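PDB 3K0Y: putative TOXIN related protein from Parabacteroides distasonis ATCC 8503, which is of unknown function but, as a NigD-like protein, probably pairs an OB-type domain with a C-terminal beta-sandwich domain. Local coordinates for residues P20-Y26 with P44-P50; N57-A62 with H74-N79; D98-D104 with R153-Y157. One frame throughout, in Å; residues are numbered along the deposited sequence.

Contact 1 of 3, residues P20-Y26 with P44-P50; sequences PEGNNVY and PNYQPKP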
loop_
_atom_site.group_PDB
_atom_site.type_symbol
_atom_site.label_atom_id
_atom_site.label_comp_id
_atom_site.label_asym_id
_atom_site.label_seq_id
_atom_site.Cartn_x
_atom_site.Cartn_y
_atom_site.Cartn_z
ATOM N N PRO A 20 -14.443 5.716 7.311
ATOM C CA PRO A 20 -15.890 6.063 7.331
ATOM C C PRO A 20 -16.486 6.268 8.718
ATOM O O PRO A 20 -15.921 5.820 9.699
ATOM C CB PRO A 20 -16.545 4.845 6.681
ATOM C CG PRO A 20 -15.471 4.277 5.793
ATOM C CD PRO A 20 -14.209 4.462 6.565
ATOM N N GLU A 21 -17.644 6.921 8.780
ATOM C CA GLU A 21 -18.437 7.006 10.020
ATOM C C GLU A 21 -19.952 6.820 9.819
ATOM O O GLU A 21 -20.608 6.128 10.602
ATOM C CB GLU A 21 -18.191 8.349 10.685
ATOM C CG GLU A 21 -16.800 8.497 11.260
ATOM C CD GLU A 21 -16.563 9.891 11.762
ATOM O OE1 GLU A 21 -16.957 10.833 11.033
ATOM O OE2 GLU A 21 -15.995 10.049 12.874
ATOM N N GLY A 22 -20.506 7.474 8.804
ATOM C CA GLY A 22 -21.917 7.328 8.457
ATOM C C GLY A 22 -22.244 8.081 7.173
ATOM O O GLY A 22 -21.713 9.175 6.937
ATOM N N ASN A 23 -23.131 7.502 6.357
ATOM C CA ASN A 23 -23.422 7.995 5.003
ATOM C C ASN A 23 -22.126 8.256 4.214
ATOM O O ASN A 23 -21.365 7.332 3.947
ATOM C CB ASN A 23 -24.311 9.251 5.060
ATOM C CG ASN A 23 -25.638 9.013 5.765
ATOM O OD1 ASN A 23 -25.696 8.336 6.787
ATOM N ND2 ASN A 23 -26.703 9.595 5.231
ATOM N N ASN A 24 -21.869 9.508 3.856
ATOM C CA ASN A 24 -20.667 9.872 3.132
ATOM C C ASN A 24 -19.694 10.633 4.019
ATOM O O ASN A 24 -18.835 11.348 3.498
ATOM C CB ASN A 24 -21.028 10.727 1.900
ATOM C CG ASN A 24 -21.737 9.928 0.803
ATOM O OD1 ASN A 24 -21.911 8.693 0.899
ATOM N ND2 ASN A 24 -22.148 10.630 -0.247
ATOM N N VAL A 25 -19.822 10.474 5.343
ATOM C CA VAL A 25 -18.909 11.108 6.321
ATOM C C VAL A 25 -17.698 10.226 6.642
ATOM O O VAL A 25 -17.812 9.018 6.826
ATOM C CB VAL A 25 -19.620 11.487 7.673
ATOM C CG1 VAL A 25 -18.632 12.101 8.659
ATOM C CG2 VAL A 25 -20.781 12.450 7.439
ATOM N N TYR A 26 -16.537 10.863 6.751
ATOM C CA TYR A 26 -15.277 10.146 6.960
ATOM C C TYR A 26 -14.233 11.073 7.529
ATOM O O TYR A 26 -14.293 12.280 7.322
ATOM C CB TYR A 26 -14.778 9.564 5.622
ATOM C CG TYR A 26 -14.355 10.606 4.596
ATOM C CD1 TYR A 26 -15.289 11.262 3.784
ATOM C CD2 TYR A 26 -13.016 10.950 4.457
ATOM C CE1 TYR A 26 -14.893 12.229 2.844
ATOM C CE2 TYR A 26 -12.601 11.908 3.525
ATOM C CZ TYR A 26 -13.541 12.536 2.721
ATOM O OH TYR A 26 -13.095 13.470 1.819
ATOM N N PRO A 44 -17.948 16.684 -2.438
ATOM C CA PRO A 44 -18.881 16.270 -1.397
ATOM C C PRO A 44 -19.549 14.912 -1.646
ATOM O O PRO A 44 -20.138 14.357 -0.717
ATOM C CB PRO A 44 -19.914 17.405 -1.375
ATOM C CG PRO A 44 -19.843 17.989 -2.756
ATOM C CD PRO A 44 -18.392 17.895 -3.142
ATOM N N ASN A 45 -19.445 14.381 -2.871
ATOM C CA ASN A 45 -20.084 13.122 -3.237
ATOM C C ASN A 45 -19.122 11.944 -3.187
ATOM O O ASN A 45 -19.422 10.881 -3.686
ATOM C CB ASN A 45 -20.717 13.237 -4.638
ATOM C CG ASN A 45 -21.839 14.252 -4.691
ATOM O OD1 ASN A 45 -22.601 14.371 -3.753
ATOM N ND2 ASN A 45 -21.923 15.002 -5.781
ATOM N N TYR A 46 -17.969 12.144 -2.566
ATOM C CA TYR A 46 -16.964 11.110 -2.377
ATOM C C TYR A 46 -17.553 10.016 -1.502
ATOM O O TYR A 46 -18.182 10.310 -0.489
ATOM C CB TYR A 46 -15.722 11.726 -1.681
ATOM C CG TYR A 46 -14.650 10.711 -1.390
ATOM C CD1 TYR A 46 -13.826 10.235 -2.407
ATOM C CD2 TYR A 46 -14.494 10.183 -0.123
ATOM C CE1 TYR A 46 -12.865 9.268 -2.157
ATOM C CE2 TYR A 46 -13.525 9.228 0.136
ATOM C CZ TYR A 46 -12.722 8.764 -0.898
ATOM O OH TYR A 46 -11.735 7.819 -0.649
ATOM N N GLN A 47 -17.336 8.771 -1.873
ATOM C CA GLN A 47 -17.862 7.657 -1.102
ATOM C C GLN A 47 -16.731 6.993 -0.295
ATOM O O GLN A 47 -15.883 6.327 -0.852
ATOM C CB GLN A 47 -18.566 6.650 -2.017
ATOM C CG GLN A 47 -19.194 5.430 -1.281
ATOM C CD GLN A 47 -20.368 5.794 -0.338
ATOM O OE1 GLN A 47 -20.344 5.434 0.852
ATOM N NE2 GLN A 47 -21.383 6.512 -0.859
ATOM N N PRO A 48 -16.691 7.246 1.017
ATOM C CA PRO A 48 -15.649 6.636 1.795
ATOM C C PRO A 48 -15.913 5.160 1.959
ATOM O O PRO A 48 -17.077 4.749 2.024
ATOM C CB PRO A 48 -15.704 7.389 3.128
ATOM C CG PRO A 48 -17.127 7.933 3.209
ATOM C CD PRO A 48 -17.607 8.077 1.812
ATOM N N LYS A 49 -14.842 4.377 1.928
ATOM C CA LYS A 49 -14.897 2.944 2.082
ATOM C C LYS A 49 -13.967 2.515 3.216
ATOM O O LYS A 49 -12.967 3.175 3.470
ATOM C CB LYS A 49 -14.468 2.239 0.796
ATOM C CG LYS A 49 -15.409 2.392 -0.387
ATOM C CD LYS A 49 -14.586 2.250 -1.708
ATOM C CE LYS A 49 -15.453 2.560 -2.950
ATOM N NZ LYS A 49 -14.588 3.260 -3.972
ATOM N N PRO A 50 -14.303 1.418 3.896
ATOM C CA PRO A 50 -13.391 0.933 4.932
ATOM C C PRO A 50 -12.080 0.461 4.312
ATOM O O PRO A 50 -12.085 -0.096 3.228
ATOM C CB PRO A 50 -14.155 -0.271 5.532
ATOM C CG PRO A 50 -14.936 -0.790 4.344
ATOM C CD PRO A 50 -15.418 0.474 3.657
#
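The ring of Pro-48 lies against Tyr-26, with Pro-48 CB 3.4 Å from Tyr-26 CB. Its CG carbon reaches the CD1 side of the tyrosine ring, while its CD carbon lies near CA of Asn-24. The two side chains cross at about a right angle. Tyr-46 adds a second ring. Its CD2 edge atom comes over one face of Tyr-26, 3.6 Å from Tyr-26 CE1. The two aromatic planes stand 54° apart. CG of Tyr-26 sits between its own backbone N and carbonyl carbon (chi1 67°), which swings the phenol ring along to Tyr-46. At the other end Pro-20 presses its CG onto the backbone of Lys-49, 3.5 Å from Lys-49 C. The same CG is 4.4 Å from Pro-50 CD.

Residues 20-26 form the tip of a hairpin between strands 11-22 and 25-30. It closes by a type II' turn from Gly-22 to Val-25, inside which Val-25 N bonds to Gly-22 O. Both segments fall in the NigD-like OB domain, and residues 44-50 are the irregular connection into strand 52-62. This connection runs across the hairpin tip, where Pro-48 and the two tyrosines pack together.

Farther out, Val-18 of strand 11-22 touches Tyr-26, Tyr-46 and Pro-48, and Ile-81 of strand 74-88 packs on both tyrosines. The hydroxyl of Tyr-46 hydrogen-bonds to Asn-83 OD1, which ties the far end of that ring to strand 74-88.

Contact 2 of 3, residues N57-A62 with H74-N79; sequences NFTILA and HYIKVN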
loop_
_atom_site.group_PDB
_atom_site.type_symbol
_atom_site.label_atom_id
_atom_site.label_comp_id
_atom_site.label_asym_id
_atom_site.label_seq_id
_atom_site.Cartn_x
_atom_site.Cartn_y
_atom_site.Cartn_z
ATOM N N ASN A 57 -4.977 15.967 -1.353
ATOM C CA ASN A 57 -4.502 17.342 -1.413
ATOM C C ASN A 57 -5.414 18.125 -0.466
ATOM O O ASN A 57 -6.632 18.183 -0.676
ATOM C CB ASN A 57 -4.615 17.864 -2.834
ATOM C CG ASN A 57 -4.046 19.312 -3.012
ATOM O OD1 ASN A 57 -4.040 20.139 -2.088
ATOM N ND2 ASN A 57 -3.559 19.589 -4.213
ATOM N N PHE A 58 -4.843 18.640 0.620
ATOM C CA PHE A 58 -5.628 19.275 1.661
ATOM C C PHE A 58 -4.958 20.570 2.176
ATOM O O PHE A 58 -3.742 20.770 2.053
ATOM C CB PHE A 58 -5.914 18.291 2.815
ATOM C CG PHE A 58 -4.684 17.829 3.557
ATOM C CD1 PHE A 58 -3.947 16.740 3.105
ATOM C CD2 PHE A 58 -4.246 18.493 4.707
ATOM C CE1 PHE A 58 -2.809 16.323 3.770
ATOM C CE2 PHE A 58 -3.102 18.060 5.384
ATOM C CZ PHE A 58 -2.390 16.964 4.907
ATOM N N THR A 59 -5.792 21.433 2.738
ATOM C CA THR A 59 -5.379 22.698 3.338
ATOM C C THR A 59 -5.836 22.680 4.792
ATOM O O THR A 59 -7.004 22.426 5.080
ATOM C CB THR A 59 -6.037 23.862 2.615
ATOM O OG1 THR A 59 -5.655 23.845 1.231
ATOM C CG2 THR A 59 -5.651 25.230 3.255
ATOM N N ILE A 60 -4.906 22.934 5.705
ATOM C CA ILE A 60 -5.198 22.940 7.133
ATOM C C ILE A 60 -5.991 24.197 7.484
ATOM O O ILE A 60 -5.584 25.283 7.111
ATOM C CB ILE A 60 -3.892 22.942 7.946
ATOM C CG1 ILE A 60 -3.190 21.579 7.830
ATOM C CG2 ILE A 60 -4.165 23.363 9.409
ATOM C CD1 ILE A 60 -3.454 20.603 8.977
ATOM N N LEU A 61 -7.106 24.041 8.196
ATOM C CA LEU A 61 -7.977 25.170 8.546
ATOM C C LEU A 61 -7.811 25.626 9.999
ATOM O O LEU A 61 -8.039 26.805 10.319
ATOM C CB LEU A 61 -9.441 24.814 8.301
ATOM C CG LEU A 61 -9.846 24.457 6.865
ATOM C CD1 LEU A 61 -11.359 24.224 6.782
ATOM C CD2 LEU A 61 -9.412 25.545 5.883
ATOM N N ALA A 62 -7.439 24.687 10.872
ATOM C CA ALA A 62 -7.271 24.983 12.289
ATOM C C ALA A 62 -6.642 23.782 12.993
ATOM O O ALA A 62 -7.073 22.647 12.788
ATOM C CB ALA A 62 -8.617 25.367 12.938
ATOM N N HIS A 74 -6.949 17.585 13.488
ATOM C CA HIS A 74 -7.074 18.900 12.856
ATOM C C HIS A 74 -8.248 18.951 11.896
ATOM O O HIS A 74 -8.707 17.915 11.428
ATOM C CB HIS A 74 -5.781 19.236 12.119
ATOM C CG HIS A 74 -4.558 18.817 12.867
ATOM N ND1 HIS A 74 -3.965 17.582 12.686
ATOM C CD2 HIS A 74 -3.858 19.435 13.847
ATOM C CE1 HIS A 74 -2.931 17.473 13.501
ATOM N NE2 HIS A 74 -2.842 18.585 14.212
ATOM N N TYR A 75 -8.730 20.166 11.627
ATOM C CA TYR A 75 -9.772 20.397 10.633
ATOM C C TYR A 75 -9.128 20.716 9.295
ATOM O O TYR A 75 -8.147 21.450 9.242
ATOM C CB TYR A 75 -10.683 21.561 11.051
ATOM C CG TYR A 75 -11.578 21.272 12.241
ATOM C CD1 TYR A 75 -12.784 20.596 12.080
ATOM C CD2 TYR A 75 -11.233 21.703 13.522
ATOM C CE1 TYR A 75 -13.616 20.334 13.159
ATOM C CE2 TYR A 75 -12.064 21.454 14.621
ATOM C CZ TYR A 75 -13.256 20.765 14.426
ATOM O OH TYR A 75 -14.084 20.505 15.496
ATOM N N ILE A 76 -9.678 20.180 8.210
ATOM C CA ILE A 76 -9.123 20.445 6.875
ATOM C C ILE A 76 -10.162 20.743 5.821
ATOM O O ILE A 76 -11.350 20.509 6.018
ATOM C CB ILE A 76 -8.202 19.281 6.378
ATOM C CG1 ILE A 76 -9.013 18.019 6.020
ATOM C CG2 ILE A 76 -7.105 18.998 7.417
ATOM C CD1 ILE A 76 -8.204 16.894 5.291
ATOM N N LYS A 77 -9.694 21.330 4.723
ATOM C CA LYS A 77 -10.415 21.302 3.462
ATOM C C LYS A 77 -9.749 20.259 2.556
ATOM O O LYS A 77 -8.547 20.340 2.265
ATOM C CB LYS A 77 -10.375 22.641 2.766
ATOM C CG LYS A 77 -11.067 22.648 1.404
ATOM C CD LYS A 77 -11.088 24.049 0.829
ATOM C CE LYS A 77 -11.421 24.033 -0.644
ATOM N NZ LYS A 77 -12.844 23.733 -0.896
ATOM N N VAL A 78 -10.529 19.271 2.142
ATOM C CA VAL A 78 -10.113 18.343 1.116
ATOM C C VAL A 78 -10.187 19.082 -0.213
ATOM O O VAL A 78 -11.252 19.447 -0.652
ATOM C CB VAL A 78 -11.045 17.091 1.104
ATOM C CG1 VAL A 78 -10.749 16.181 -0.102
ATOM C CG2 VAL A 78 -10.895 16.322 2.435
ATOM N N ASN A 79 -9.048 19.347 -0.829
ATOM C CA ASN A 79 -9.035 19.972 -2.148
ATOM C C ASN A 79 -9.232 18.938 -3.233
ATOM O O ASN A 79 -9.954 19.183 -4.204
ATOM C CB ASN A 79 -7.739 20.721 -2.383
ATOM C CG ASN A 79 -7.469 21.786 -1.297
ATOM O OD1 ASN A 79 -8.356 22.561 -0.933
ATOM N ND2 ASN A 79 -6.255 21.788 -0.762
#
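This is the antiparallel beta hairpin of strands 52-62 and 74-88 in the NigD-like OB domain, at the end where the strands approach their connecting loop. Thr-59 and Lys-77 form a hydrogen-bonded pair. Thr-59 N donates to Lys-77 O at 3.0 Å, and Lys-77 N returns a bond to Thr-59 O at 2.9 Å. Phe-58 with Val-78 and Ile-60 with Ile-76 are the non-hydrogen-bonded pairs on either side. The register then slips by one residue at a beta bulge. There Leu-61 N bonds to Tyr-75 O, and Tyr-75 N bonds to Ala-62 O.

Asn-79 adds a side-chain link across the strands. Its ND2 donates to Thr-59 OG1 at 2.9 Å, nearly straight at 173°. The same nitrogen donates to Asn-57 OD1 at 3.1 Å, coming from above the carbonyl plane of that amide. Both acceptors lie close to the plane of the Asn-79 amide, while the two asparagine amide planes are 82° apart. With CG of Asn-57 opposite its backbone N (chi1 -177°), OD1 is brought within range.

Phe-58, Ile-60, Ile-76 and Val-78 share one face of the sheet, away from the Thr-59 and Lys-77 side chains. Ile-76 CD1 rests 3.7 Å from Phe-58 CB, and its CG2 approaches the ring at CD2. Leu-36 touches Phe-58 and Ile-76, and the Trp-12 ring meets that of Phe-58. At the bulge, Ile-60 CD1 reaches His-74 CB, 4.1 Å away.

Backbone bonds join the two strands, and the Asn-79 side chain adds to them. Its amide nitrogen has two acceptors, which should fix the rotation of the group.

Contact 3 of 3, residues D98-D104 with R153-Y157; sequences DSIYGTD and RHNAY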
loop_
_atom_site.group_PDB
_atom_site.type_symbol
_atom_site.label_atom_id
_atom_site.label_comp_id
_atom_site.label_asym_id
_atom_site.label_seq_id
_atom_site.Cartn_x
_atom_site.Cartn_y
_atom_site.Cartn_z
ATOM N N ASP A 98 3.983 -17.547 -10.568
ATOM C CA ASP A 98 4.538 -16.805 -11.685
ATOM C C ASP A 98 3.524 -16.569 -12.752
ATOM O O ASP A 98 3.431 -15.461 -13.247
ATOM C CB ASP A 98 5.713 -17.518 -12.321
ATOM C CG ASP A 98 6.976 -17.373 -11.515
ATOM O OD1 ASP A 98 7.014 -16.525 -10.599
ATOM O OD2 ASP A 98 7.919 -18.109 -11.795
ATOM N N SER A 99 2.767 -17.617 -13.085
ATOM C CA SER A 99 1.756 -17.556 -14.111
ATOM C C SER A 99 0.548 -16.687 -13.755
ATOM O O SER A 99 0.029 -15.999 -14.617
ATOM C CB SER A 99 1.254 -18.965 -14.448
ATOM O OG SER A 99 0.160 -18.792 -15.316
ATOM N N ILE A 100 0.070 -16.760 -12.516
ATOM C CA ILE A 100 -1.074 -15.997 -12.113
ATOM C C ILE A 100 -0.651 -14.549 -11.749
ATOM O O ILE A 100 -1.265 -13.573 -12.222
ATOM C CB ILE A 100 -1.792 -16.656 -10.949
ATOM C CG1 ILE A 100 -2.568 -17.905 -11.430
ATOM C CG2 ILE A 100 -2.758 -15.665 -10.270
ATOM C CD1 ILE A 100 -2.722 -18.994 -10.336
ATOM N N TYR A 101 0.412 -14.415 -10.954
ATOM C CA TYR A 101 0.764 -13.127 -10.409
ATOM C C TYR A 101 1.747 -12.344 -11.239
ATOM O O TYR A 101 1.839 -11.139 -11.065
ATOM C CB TYR A 101 1.229 -13.244 -8.964
ATOM C CG TYR A 101 0.129 -13.701 -8.061
ATOM C CD1 TYR A 101 -1.029 -12.956 -7.940
ATOM C CD2 TYR A 101 0.239 -14.877 -7.322
ATOM C CE1 TYR A 101 -2.026 -13.346 -7.111
ATOM C CE2 TYR A 101 -0.774 -15.274 -6.458
ATOM C CZ TYR A 101 -1.900 -14.512 -6.368
ATOM O OH TYR A 101 -2.937 -14.858 -5.552
ATOM N N GLY A 102 2.462 -13.006 -12.139
ATOM C CA GLY A 102 3.267 -12.317 -13.157
ATOM C C GLY A 102 4.732 -12.185 -12.779
ATOM O O GLY A 102 5.100 -12.333 -11.635
ATOM N N THR A 103 5.575 -11.928 -13.763
ATOM C CA THR A 103 7.005 -11.794 -13.556
ATOM C C THR A 103 7.506 -10.559 -14.303
ATOM O O THR A 103 8.722 -10.409 -14.573
ATOM C CB THR A 103 7.747 -13.044 -14.050
ATOM O OG1 THR A 103 7.293 -13.342 -15.358
ATOM C CG2 THR A 103 7.456 -14.229 -13.154
ATOM N N ASP A 104 6.575 -9.665 -14.603
ATOM C CA ASP A 104 6.876 -8.515 -15.415
ATOM C C ASP A 104 7.602 -7.483 -14.541
ATOM O O ASP A 104 7.052 -7.012 -13.556
ATOM C CB ASP A 104 5.594 -7.948 -15.995
ATOM C CG ASP A 104 5.028 -8.833 -17.091
ATOM O OD1 ASP A 104 5.786 -9.179 -18.014
ATOM O OD2 ASP A 104 3.832 -9.168 -17.025
ATOM N N ARG A 153 4.285 -8.521 -6.704
ATOM C CA ARG A 153 4.110 -9.142 -7.994
ATOM C C ARG A 153 3.345 -8.222 -8.960
ATOM O O ARG A 153 2.432 -7.471 -8.546
ATOM C CB ARG A 153 3.344 -10.434 -7.755
ATOM C CG ARG A 153 4.112 -11.433 -6.933
ATOM C CD ARG A 153 4.893 -12.211 -7.889
ATOM N NE ARG A 153 5.480 -13.408 -7.338
ATOM C CZ ARG A 153 5.965 -14.371 -8.100
ATOM N NH1 ARG A 153 5.908 -14.266 -9.410
ATOM N NH2 ARG A 153 6.535 -15.411 -7.547
ATOM N N HIS A 154 3.764 -8.260 -10.234
ATOM C CA HIS A 154 3.207 -7.444 -11.299
ATOM C C HIS A 154 3.038 -8.301 -12.533
ATOM O O HIS A 154 4.020 -8.929 -13.006
ATOM C CB HIS A 154 4.112 -6.246 -11.549
ATOM C CG HIS A 154 3.829 -5.470 -12.806
ATOM N ND1 HIS A 154 4.758 -5.359 -13.811
ATOM C CD2 HIS A 154 2.786 -4.690 -13.176
ATOM C CE1 HIS A 154 4.279 -4.590 -14.776
ATOM N NE2 HIS A 154 3.075 -4.178 -14.421
ATOM N N ASN A 155 1.792 -8.368 -13.013
ATOM C CA ASN A 155 1.488 -9.008 -14.305
ATOM C C ASN A 155 0.954 -7.980 -15.285
ATOM O O ASN A 155 -0.117 -7.445 -15.075
ATOM C CB ASN A 155 0.418 -10.079 -14.129
ATOM C CG ASN A 155 0.495 -11.174 -15.175
ATOM O OD1 ASN A 155 0.883 -10.949 -16.302
ATOM N ND2 ASN A 155 0.133 -12.374 -14.777
ATOM N N ALA A 156 1.700 -7.740 -16.355
ATOM C CA ALA A 156 1.312 -6.856 -17.476
ATOM C C ALA A 156 0.533 -7.574 -18.602
ATOM O O ALA A 156 0.062 -6.916 -19.556
ATOM C CB ALA A 156 2.581 -6.222 -18.082
ATOM N N TYR A 157 0.451 -8.905 -18.512
ATOM C CA TYR A 157 -0.197 -9.764 -19.542
ATOM C C TYR A 157 0.346 -9.415 -20.935
ATOM O O TYR A 157 1.546 -9.425 -21.145
ATOM C CB TYR A 157 -1.750 -9.688 -19.462
ATOM C CG TYR A 157 -2.305 -10.075 -18.100
ATOM C CD1 TYR A 157 -2.363 -11.415 -17.695
ATOM C CD2 TYR A 157 -2.712 -9.090 -17.197
ATOM C CE1 TYR A 157 -2.865 -11.760 -16.430
ATOM C CE2 TYR A 157 -3.183 -9.411 -15.906
ATOM C CZ TYR A 157 -3.257 -10.732 -15.536
ATOM O OH TYR A 157 -3.719 -11.006 -14.288
HETATM O O HOH W 1 -3.578 -13.432 -13.573
HETATM O O HOH W 2 3.067 -10.645 -19.349
#
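Arg-153 and Asp-98 meet in a salt bridge at the end of a long arginine chain. CB of Arg-153 starts 3.7 Å from Tyr-101 CB, and CG and CD continue past that same carbon. The chain bends at chi2 (-88°), and CD then passes near Gly-102 O. At the tip, NH1 donates to Asp-98 OD1 at 2.8 Å, in the guanidinium plane and on the carboxylate's anti lone pair. NH1 also donates to Gly-102 O at 3.1 Å. NH2 has a weak bond to the same Asp-98 oxygen, and a salt bridge to Glu-151. The guanidinium is thus shared between two acids, which probably stabilises its charge.

The backbone turns away from the helix at Gly-102, whose phi is positive. Its CA packs 3.9 Å from Asn-155 CA, and a CB here would run into Asn-155 CA and His-154 O. Asn-155 ND2 donates to Ile-100 O at 3.1 Å, from above the carbonyl plane, and water 1 donates to the same oxygen. Asp-104 and His-154 bond both ways: Asp-104 N to His-154 O, and His-154 ND1 to Asp-104 O at 2.8 Å, in the imidazole plane. The NE2 side of that ring bonds to His-134. Asp-104 OD2 accepts from Ala-156 N at 2.7 Å and from water 2, which also donates to Tyr-157 O.

Asn-155 OD1 takes the N-H of Tyr-157, an Asx turn. It shapes the chain leaving strand 149-155, where the short helix 97-101 and its exit pack on the strand end within the C-terminal beta-sandwich domain.

How the contacts relate
Contacts 1 and 2 belong to the same OB-type domain and reach the same sheet, in which strands 11-22 and 52-62 are neighbours. Their centres are 16 Å apart, and they touch where Tyr-26 OH packs 3.7 Å from Val-78 CG2. Contact 3 lies in the C-terminal beta-sandwich domain. Its centre is 33 Å from that of contact 1 and 39 Å from that of contact 2, with nearest atoms about 19 and 25 Å away. Strand 74-88 and helix 97-101 follow each other in the chain, so contacts 2 and 3 are successive along it yet sit on opposite sides of its centre. No active site is known to relate them to.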